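Local structure of Di-haem cytochrome c peroxidase family protein (Burkholderia thailandensis E264, 6NX0) at residues D273-K278 / L307-S312; P99-L104 / A234-P239. The protein binds two c-type hemes and is probably a peroxidase of the diheme cytochrome c peroxidase family, with a bis-Fe(IV) state of atypical stability. All blocks are in the same frame, centred on the assembly; numbering follows the deposited sequence.

Interaction 1. Residues D273-K278 / L307-S312; sequences DAYVTK and LSDTAS
The backbones of Thr277 and Ser312 run closest here, with 4.6 Å between the CA of Thr277 and the CA of Ser312, where the irregular chain 307-312 passes the last turn of helix 271-276. Val276 lies in the middle. CG1 of Val276 lies 3.9 Å from CA of Ser312, and O of Val276 is 3.6 Å from the same CA. Its other branch, CG2, sits 3.8 Å from CB of Asp309; the contact is made by the methylene of the aspartate, the two side chains lying roughly perpendicular. Asp309 is the centre of an inverse gamma turn, and its CB faces the helix; chi1 of 42° sets CG between the backbone N and the carbonyl carbon. The carboxylate then lies beside Tyr275, whose CG is anti to the backbone N (chi1 158°). OD2 of Asp309 approaches the ring at its edge, near the ring plane, 3.7 Å from OH of Tyr275, with the carboxylate turned 36° from the ring. That spacing is too long for a hydrogen bond, and the firmer partner of Asp309 is Arg294, which forms a salt bridge to OD1. CG2 of Thr277 comes to 3.5 Å from O of Ser312, while CB of Ser312 rests 3.7 Å from O of Val276. OG1 of Thr277 turns back to O of Asp273, in helix 271-276, and bonds to it at 2.9 Å, from the opposite face to the backbone N of Thr277. O of Asp273 thus takes two donors, and the OG1 bond holds the threonine with its methyl facing Ser312. The chemistry is van der Waals packing at the surface, between a helix and the loop following the heme ligand His305, with the charge of Asp309 answered from outside the two segments.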
ATOM      1  N   ASP A 273       5.373  -7.532  17.546  1.00 16.71           N
ATOM      2  CA  ASP A 273       6.579  -6.793  17.933  1.00 14.03           C
ATOM      3  C   ASP A 273       6.995  -7.121  19.364  1.00 19.72           C
ATOM      4  O   ASP A 273       8.189  -7.187  19.671  1.00 21.25           O
ATOM      5  CB  ASP A 273       6.361  -5.294  17.765  1.00 16.20           C
ATOM      6  CG  ASP A 273       6.143  -4.910  16.322  1.00 16.57           C
ATOM      7  OD1 ASP A 273       6.994  -5.296  15.477  1.00 18.76           O
ATOM      8  OD2 ASP A 273       5.115  -4.258  16.035  1.00 15.57           O
ATOM      9  N   ALA A 274       6.029  -7.347  20.251  1.00 16.90           N
ATOM     10  CA  ALA A 274       6.378  -7.733  21.616  1.00 19.18           C
ATOM     11  C   ALA A 274       6.967  -9.134  21.656  1.00 20.34           C
ATOM     12  O   ALA A 274       7.800  -9.435  22.523  1.00 26.37           O
ATOM     13  CB  ALA A 274       5.144  -7.640  22.508  1.00 20.37           C
ATOM     14  N   TYR A 275       6.540 -10.002  20.740  1.00 17.08           N
ATOM     15  CA  TYR A 275       7.115 -11.336  20.611  1.00 17.83           C
ATOM     16  C   TYR A 275       8.540 -11.276  20.065  1.00 28.47           C
ATOM     17  O   TYR A 275       9.401 -12.057  20.485  1.00 27.40           O
ATOM     18  CB  TYR A 275       6.219 -12.187  19.715  1.00 19.82           C
ATOM     19  CG  TYR A 275       6.897 -13.369  19.073  1.00 24.28           C
ATOM     20  CD1 TYR A 275       7.070 -14.556  19.771  1.00 31.27           C
ATOM     21  CD2 TYR A 275       7.354 -13.303  17.761  1.00 24.56           C
ATOM     22  CE1 TYR A 275       7.690 -15.647  19.184  1.00 32.93           C
ATOM     23  CE2 TYR A 275       7.973 -14.393  17.165  1.00 30.59           C
ATOM     24  CZ  TYR A 275       8.134 -15.559  17.884  1.00 33.01           C
ATOM     25  OH  TYR A 275       8.749 -16.645  17.296  1.00 42.60           O
ATOM     26  N   VAL A 276       8.806 -10.350  19.133  1.00 25.09           N
ATOM     27  CA  VAL A 276      10.145 -10.208  18.559  1.00 30.65           C
ATOM     28  C   VAL A 276      11.101  -9.583  19.564  1.00 29.33           C
ATOM     29  O   VAL A 276      12.264  -9.988  19.665  1.00 36.15           O
ATOM     30  CB  VAL A 276      10.080  -9.378  17.260  1.00 28.64           C
ATOM     31  CG1 VAL A 276      11.485  -8.971  16.788  1.00 30.46           C
ATOM     32  CG2 VAL A 276       9.383 -10.154  16.191  1.00 27.14           C
ATOM     33  N   THR A 277      10.646  -8.571  20.303  1.00 33.59           N
ATOM     34  CA  THR A 277      11.529  -7.869  21.225  1.00 34.46           C
ATOM     35  C   THR A 277      11.417  -8.435  22.637  1.00 39.87           C
ATOM     36  O   THR A 277      12.252  -9.248  23.042  1.00 48.35           O
ATOM     37  CB  THR A 277      11.238  -6.367  21.223  1.00 37.78           C
ATOM     38  OG1 THR A 277       9.934  -6.119  21.771  1.00 41.08           O
ATOM     39  CG2 THR A 277      11.322  -5.811  19.811  1.00 35.04           C
ATOM     40  N   LYS A 278      10.381  -8.032  23.388  1.00 45.48           N
ATOM     41  CA  LYS A 278      10.219  -8.374  24.809  1.00 37.24           C
ATOM     42  C   LYS A 278       9.987  -9.887  25.063  1.00 33.83           C
ATOM     43  O   LYS A 278       9.764 -10.288  26.227  1.00 34.24           O
ATOM     44  CB  LYS A 278       9.061  -7.568  25.400  1.00 36.12           C
ATOM     45  N   LEU A 307       9.825 -11.309   6.288  1.00 13.58           N
ATOM     46  CA  LEU A 307       9.966 -11.042   7.708  1.00 13.52           C
ATOM     47  C   LEU A 307      11.233 -11.709   8.212  1.00 17.72           C
ATOM     48  O   LEU A 307      11.743 -12.663   7.618  1.00 16.69           O
ATOM     49  CB  LEU A 307       8.765 -11.545   8.518  1.00 16.39           C
ATOM     50  CG  LEU A 307       8.596 -13.048   8.766  1.00 19.06           C
ATOM     51  CD1 LEU A 307       7.398 -13.307   9.666  1.00 22.04           C
ATOM     52  CD2 LEU A 307       8.447 -13.857   7.472  1.00 20.32           C
ATOM     53  N   SER A 308      11.722 -11.172   9.323  1.00 18.77           N
ATOM     54  CA  SER A 308      12.895 -11.691  10.021  1.00 25.71           C
ATOM     55  C   SER A 308      12.743 -11.305  11.483  1.00 37.99           C
ATOM     56  O   SER A 308      12.926 -10.129  11.826  1.00 40.20           O
ATOM     57  CB  SER A 308      14.185 -11.113   9.460  1.00 27.41           C
ATOM     58  OG  SER A 308      15.290 -11.609  10.203  1.00 33.82           O
ATOM     59  N   ASP A 309      12.404 -12.269  12.334  1.00 34.98           N
ATOM     60  CA  ASP A 309      12.393 -12.026  13.781  1.00 39.62           C
ATOM     61  C   ASP A 309      13.805 -12.228  14.337  1.00 40.75           C
ATOM     62  O   ASP A 309      14.115 -13.205  15.016  1.00 43.27           O
ATOM     63  CB  ASP A 309      11.373 -12.922  14.480  1.00 38.44           C
ATOM     64  CG  ASP A 309      11.368 -14.342  13.953  1.00 46.62           C
ATOM     65  OD1 ASP A 309      12.057 -14.594  12.945  1.00 44.28           O
ATOM     66  OD2 ASP A 309      10.667 -15.204  14.541  1.00 44.77           O
ATOM     67  N   THR A 310      14.677 -11.261  14.034  1.00 41.78           N
ATOM     68  CA  THR A 310      16.066 -11.315  14.471  1.00 41.62           C
ATOM     69  C   THR A 310      16.517  -9.953  14.980  1.00 49.09           C
ATOM     70  O   THR A 310      15.894  -8.921  14.708  1.00 38.41           O
ATOM     71  CB  THR A 310      17.002 -11.753  13.346  1.00 39.81           C
ATOM     72  OG1 THR A 310      16.889 -10.828  12.254  1.00 40.49           O
ATOM     73  CG2 THR A 310      16.656 -13.177  12.886  1.00 35.06           C
ATOM     74  N   ALA A 311      17.639  -9.975  15.711  1.00 43.55           N
ATOM     75  CA  ALA A 311      18.227  -8.793  16.353  1.00 44.51           C
ATOM     76  C   ALA A 311      17.222  -8.062  17.245  1.00 36.49           C
ATOM     77  O   ALA A 311      17.470  -6.928  17.661  1.00 40.44           O
ATOM     78  CB  ALA A 311      18.821  -7.827  15.313  1.00 36.85           C
ATOM     79  N   SER A 312      16.098  -8.705  17.578  1.00 35.51           N
ATOM     80  CA  SER A 312      14.993  -8.026  18.243  1.00 37.81           C
ATOM     81  C   SER A 312      14.738  -6.673  17.587  1.00 42.65           C
ATOM     82  O   SER A 312      14.429  -5.697  18.281  1.00 45.36           O
ATOM     83  CB  SER A 312      15.279  -7.831  19.739  1.00 44.54           C
ATOM     84  OG  SER A 312      15.886  -8.974  20.314  1.00 48.52           O
TER

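Interaction 2. Residues P99-L104 / A234-P239; sequences PTLAAL and AGRFGP
A weak hydrogen bond from Arg236 to Thr100 is the one polar bond between 99-104 and 234-239. NH2 of Arg236 donates to OG1 of Thr100 at 3.2 Å, but the N-H...O angle of 126° is far from straight. OG1 lies at the edge of the guanidinium, near its plane, and the two side chains meet at roughly a right angle. Arg236 also has a long, weak ion pair with Asp98, so its charged end is held loosely, by Thr100 in the first turn of helix 99-109 and by Asp98 just before it.

The second kind of contact is packing on the flat groups. CD1 of Leu101 stands over the centre of the guanidinium, 4.0 Å above its plane, and CB of Leu101 comes within 3.8 Å of NH1 of Arg236. The arginine chain leaves with CG anti to the backbone N and bends at chi2 (77°), which carries the guanidinium across the leucine. On its own side, CG of Arg236 sits 3.7 Å above the centre of the Phe237 ring, a CH group over the aromatic face.

Purely apolar contacts complete the set. CD1 of Leu101 also meets CZ of Phe237 at 3.9 Å, thus touching both flat groups, and CD2 of Leu104 reaches CE2 of Phe237 at 4.1 Å. Both methyls approach the ring obliquely; the side chains of Leu104 and Phe237 lie alongside each other, pointing opposite ways.

The backbones stay well apart, with 8.8 Å from CA of Leu101 to CA of Arg236, and the contact is made mainly by side chains. Helix 245-260 lies against both: Leu101 rests on Ala255 and Ala258, Phe237 on Val251 and Glu254. At the last residue of helix 228-237, O of Phe237 accepts a bond from Arg247 of helix 245-260; Gly238 then leaves the helix with positive phi.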
ATOM      1  N   PRO A  99      11.012  18.183  14.033  1.00 21.77           N
ATOM      2  CA  PRO A  99       9.676  18.315  14.629  1.00 22.53           C
ATOM      3  C   PRO A  99       8.857  19.444  14.040  1.00 23.59           C
ATOM      4  O   PRO A  99       7.634  19.300  13.898  1.00 22.16           O
ATOM      5  CB  PRO A  99       9.983  18.543  16.118  1.00 29.60           C
ATOM      6  CG  PRO A  99      11.316  17.924  16.310  1.00 32.59           C
ATOM      7  CD  PRO A  99      12.067  18.211  15.063  1.00 27.30           C
ATOM      8  N   THR A 100       9.481  20.571  13.697  1.00 20.42           N
ATOM      9  CA  THR A 100       8.681  21.688  13.207  1.00 23.59           C
ATOM     10  C   THR A 100       8.188  21.425  11.784  1.00 18.95           C
ATOM     11  O   THR A 100       7.033  21.738  11.463  1.00 21.41           O
ATOM     12  CB  THR A 100       9.457  23.005  13.294  1.00 28.16           C
ATOM     13  OG1 THR A 100      10.617  22.966  12.466  1.00 34.00           O
ATOM     14  CG2 THR A 100       9.863  23.263  14.719  1.00 24.78           C
ATOM     15  N   LEU A 101       9.024  20.825  10.930  1.00 18.45           N
ATOM     16  CA  LEU A 101       8.580  20.504   9.580  1.00 16.47           C
ATOM     17  C   LEU A 101       7.557  19.367   9.592  1.00 16.24           C
ATOM     18  O   LEU A 101       6.590  19.378   8.811  1.00 15.44           O
ATOM     19  CB  LEU A 101       9.774  20.156   8.692  1.00 17.76           C
ATOM     20  CG  LEU A 101       9.420  19.941   7.221  1.00 14.89           C
ATOM     21  CD1 LEU A 101       8.717  21.192   6.647  1.00 18.92           C
ATOM     22  CD2 LEU A 101      10.631  19.592   6.389  1.00 20.06           C
ATOM     23  N   ALA A 102       7.732  18.394  10.490  1.00 14.54           N
ATOM     24  CA  ALA A 102       6.767  17.308  10.606  1.00 14.48           C
ATOM     25  C   ALA A 102       5.425  17.838  11.085  1.00 15.81           C
ATOM     26  O   ALA A 102       4.366  17.363  10.654  1.00 12.14           O
ATOM     27  CB  ALA A 102       7.306  16.241  11.562  1.00 14.49           C
ATOM     28  N   ALA A 103       5.446  18.835  11.973  1.00 15.80           N
ATOM     29  CA  ALA A 103       4.191  19.403  12.455  1.00 15.75           C
ATOM     30  C   ALA A 103       3.462  20.147  11.342  1.00 12.49           C
ATOM     31  O   ALA A 103       2.228  20.130  11.277  1.00 12.77           O
ATOM     32  CB  ALA A 103       4.455  20.324  13.639  1.00 18.15           C
ATOM     33  N   LEU A 104       4.204  20.819  10.459  1.00 12.55           N
ATOM     34  CA  LEU A 104       3.581  21.465   9.309  1.00 11.79           C
ATOM     35  C   LEU A 104       2.954  20.432   8.372  1.00 10.89           C
ATOM     36  O   LEU A 104       1.851  20.627   7.850  1.00 11.37           O
ATOM     37  CB  LEU A 104       4.624  22.293   8.567  1.00 16.33           C
ATOM     38  CG  LEU A 104       4.162  23.250   7.496  1.00 20.29           C
ATOM     39  CD1 LEU A 104       3.070  24.165   7.996  1.00 21.59           C
ATOM     40  CD2 LEU A 104       5.411  24.049   7.103  1.00 20.58           C
ATOM     41  N   ALA A 234       4.489  30.107   3.768  1.00 11.13           N
ATOM     42  CA  ALA A 234       5.294  31.250   3.347  1.00 12.68           C
ATOM     43  C   ALA A 234       6.324  31.615   4.403  1.00 15.41           C
ATOM     44  O   ALA A 234       7.453  31.990   4.075  1.00 15.02           O
ATOM     45  CB  ALA A 234       4.375  32.426   3.047  1.00 14.03           C
ATOM     46  N   GLY A 235       5.956  31.504   5.680  1.00 13.43           N
ATOM     47  CA  GLY A 235       6.911  31.809   6.744  1.00 15.72           C
ATOM     48  C   GLY A 235       8.132  30.916   6.694  1.00 17.48           C
ATOM     49  O   GLY A 235       9.263  31.366   6.925  1.00 21.44           O
ATOM     50  N   ARG A 236       7.929  29.642   6.380  1.00 14.45           N
ATOM     51  CA  ARG A 236       8.992  28.653   6.336  1.00 16.07           C
ATOM     52  C   ARG A 236       9.709  28.630   4.991  1.00 18.37           C
ATOM     53  O   ARG A 236      10.938  28.493   4.942  1.00 19.03           O
ATOM     54  CB  ARG A 236       8.402  27.276   6.652  1.00 18.08           C
ATOM     55  CG  ARG A 236       9.320  26.087   6.474  1.00 22.67           C
ATOM     56  CD  ARG A 236      10.293  25.970   7.601  1.00 32.76           C
ATOM     57  NE  ARG A 236      11.207  24.858   7.365  1.00 38.87           N
ATOM     58  CZ  ARG A 236      11.416  23.850   8.205  1.00 35.66           C
ATOM     59  NH1 ARG A 236      12.272  22.902   7.862  1.00 39.33           N
ATOM     60  NH2 ARG A 236      10.801  23.783   9.381  1.00 33.38           N
ATOM     61  N   PHE A 237       8.970  28.761   3.888  1.00 14.28           N
ATOM     62  CA  PHE A 237       9.514  28.515   2.569  1.00 14.03           C
ATOM     63  C   PHE A 237       9.639  29.761   1.708  1.00 13.10           C
ATOM     64  O   PHE A 237      10.168  29.672   0.587  1.00 13.75           O
ATOM     65  CB  PHE A 237       8.646  27.484   1.837  1.00 13.40           C
ATOM     66  CG  PHE A 237       8.676  26.122   2.453  1.00 13.63           C
ATOM     67  CD1 PHE A 237       9.787  25.330   2.320  1.00 16.90           C
ATOM     68  CD2 PHE A 237       7.575  25.617   3.124  1.00 14.15           C
ATOM     69  CE1 PHE A 237       9.822  24.066   2.868  1.00 16.28           C
ATOM     70  CE2 PHE A 237       7.601  24.339   3.666  1.00 14.89           C
ATOM     71  CZ  PHE A 237       8.724  23.571   3.529  1.00 17.97           C
ATOM     72  N   GLY A 238       9.136  30.893   2.173  1.00 12.15           N
ATOM     73  CA  GLY A 238       9.241  32.135   1.444  1.00 12.53           C
ATOM     74  C   GLY A 238       7.968  32.548   0.746  1.00 11.73           C
ATOM     75  O   GLY A 238       7.085  31.733   0.486  1.00 12.57           O
ATOM     76  N   PRO A 239       7.859  33.836   0.405  1.00 11.51           N
ATOM     77  CA  PRO A 239       6.591  34.359  -0.123  1.00 11.79           C
ATOM     78  C   PRO A 239       6.215  33.816  -1.490  1.00 10.29           C
ATOM     79  O   PRO A 239       5.043  33.916  -1.871  1.00 11.09           O
ATOM     80  CB  PRO A 239       6.824  35.879  -0.168  1.00 13.48           C
ATOM     81  CG  PRO A 239       8.313  36.024  -0.255  1.00 13.33           C
ATOM     82  CD  PRO A 239       8.873  34.885   0.573  1.00 12.49           C
TER

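Overall arrangement
Interactions 1 and 2 are separate surface contacts, their centres 37 Å apart and their nearest atoms about 21 Å apart. They follow one another in the chain: interaction 2 is complete before interaction 1 begins. Interaction 2 joins two helices that are distant in sequence, whereas interaction 1 brings a helix against a loop only 29 residues further on. Their centres lie about 23 Å (interaction 1) and 28 Å (interaction 2) from the centre of the chain. Neither includes a residue that binds a heme; in interaction 2 the side chain of Leu104 is still about 13 Å from a heme c. Both are surface packing, away from the heme-binding residues.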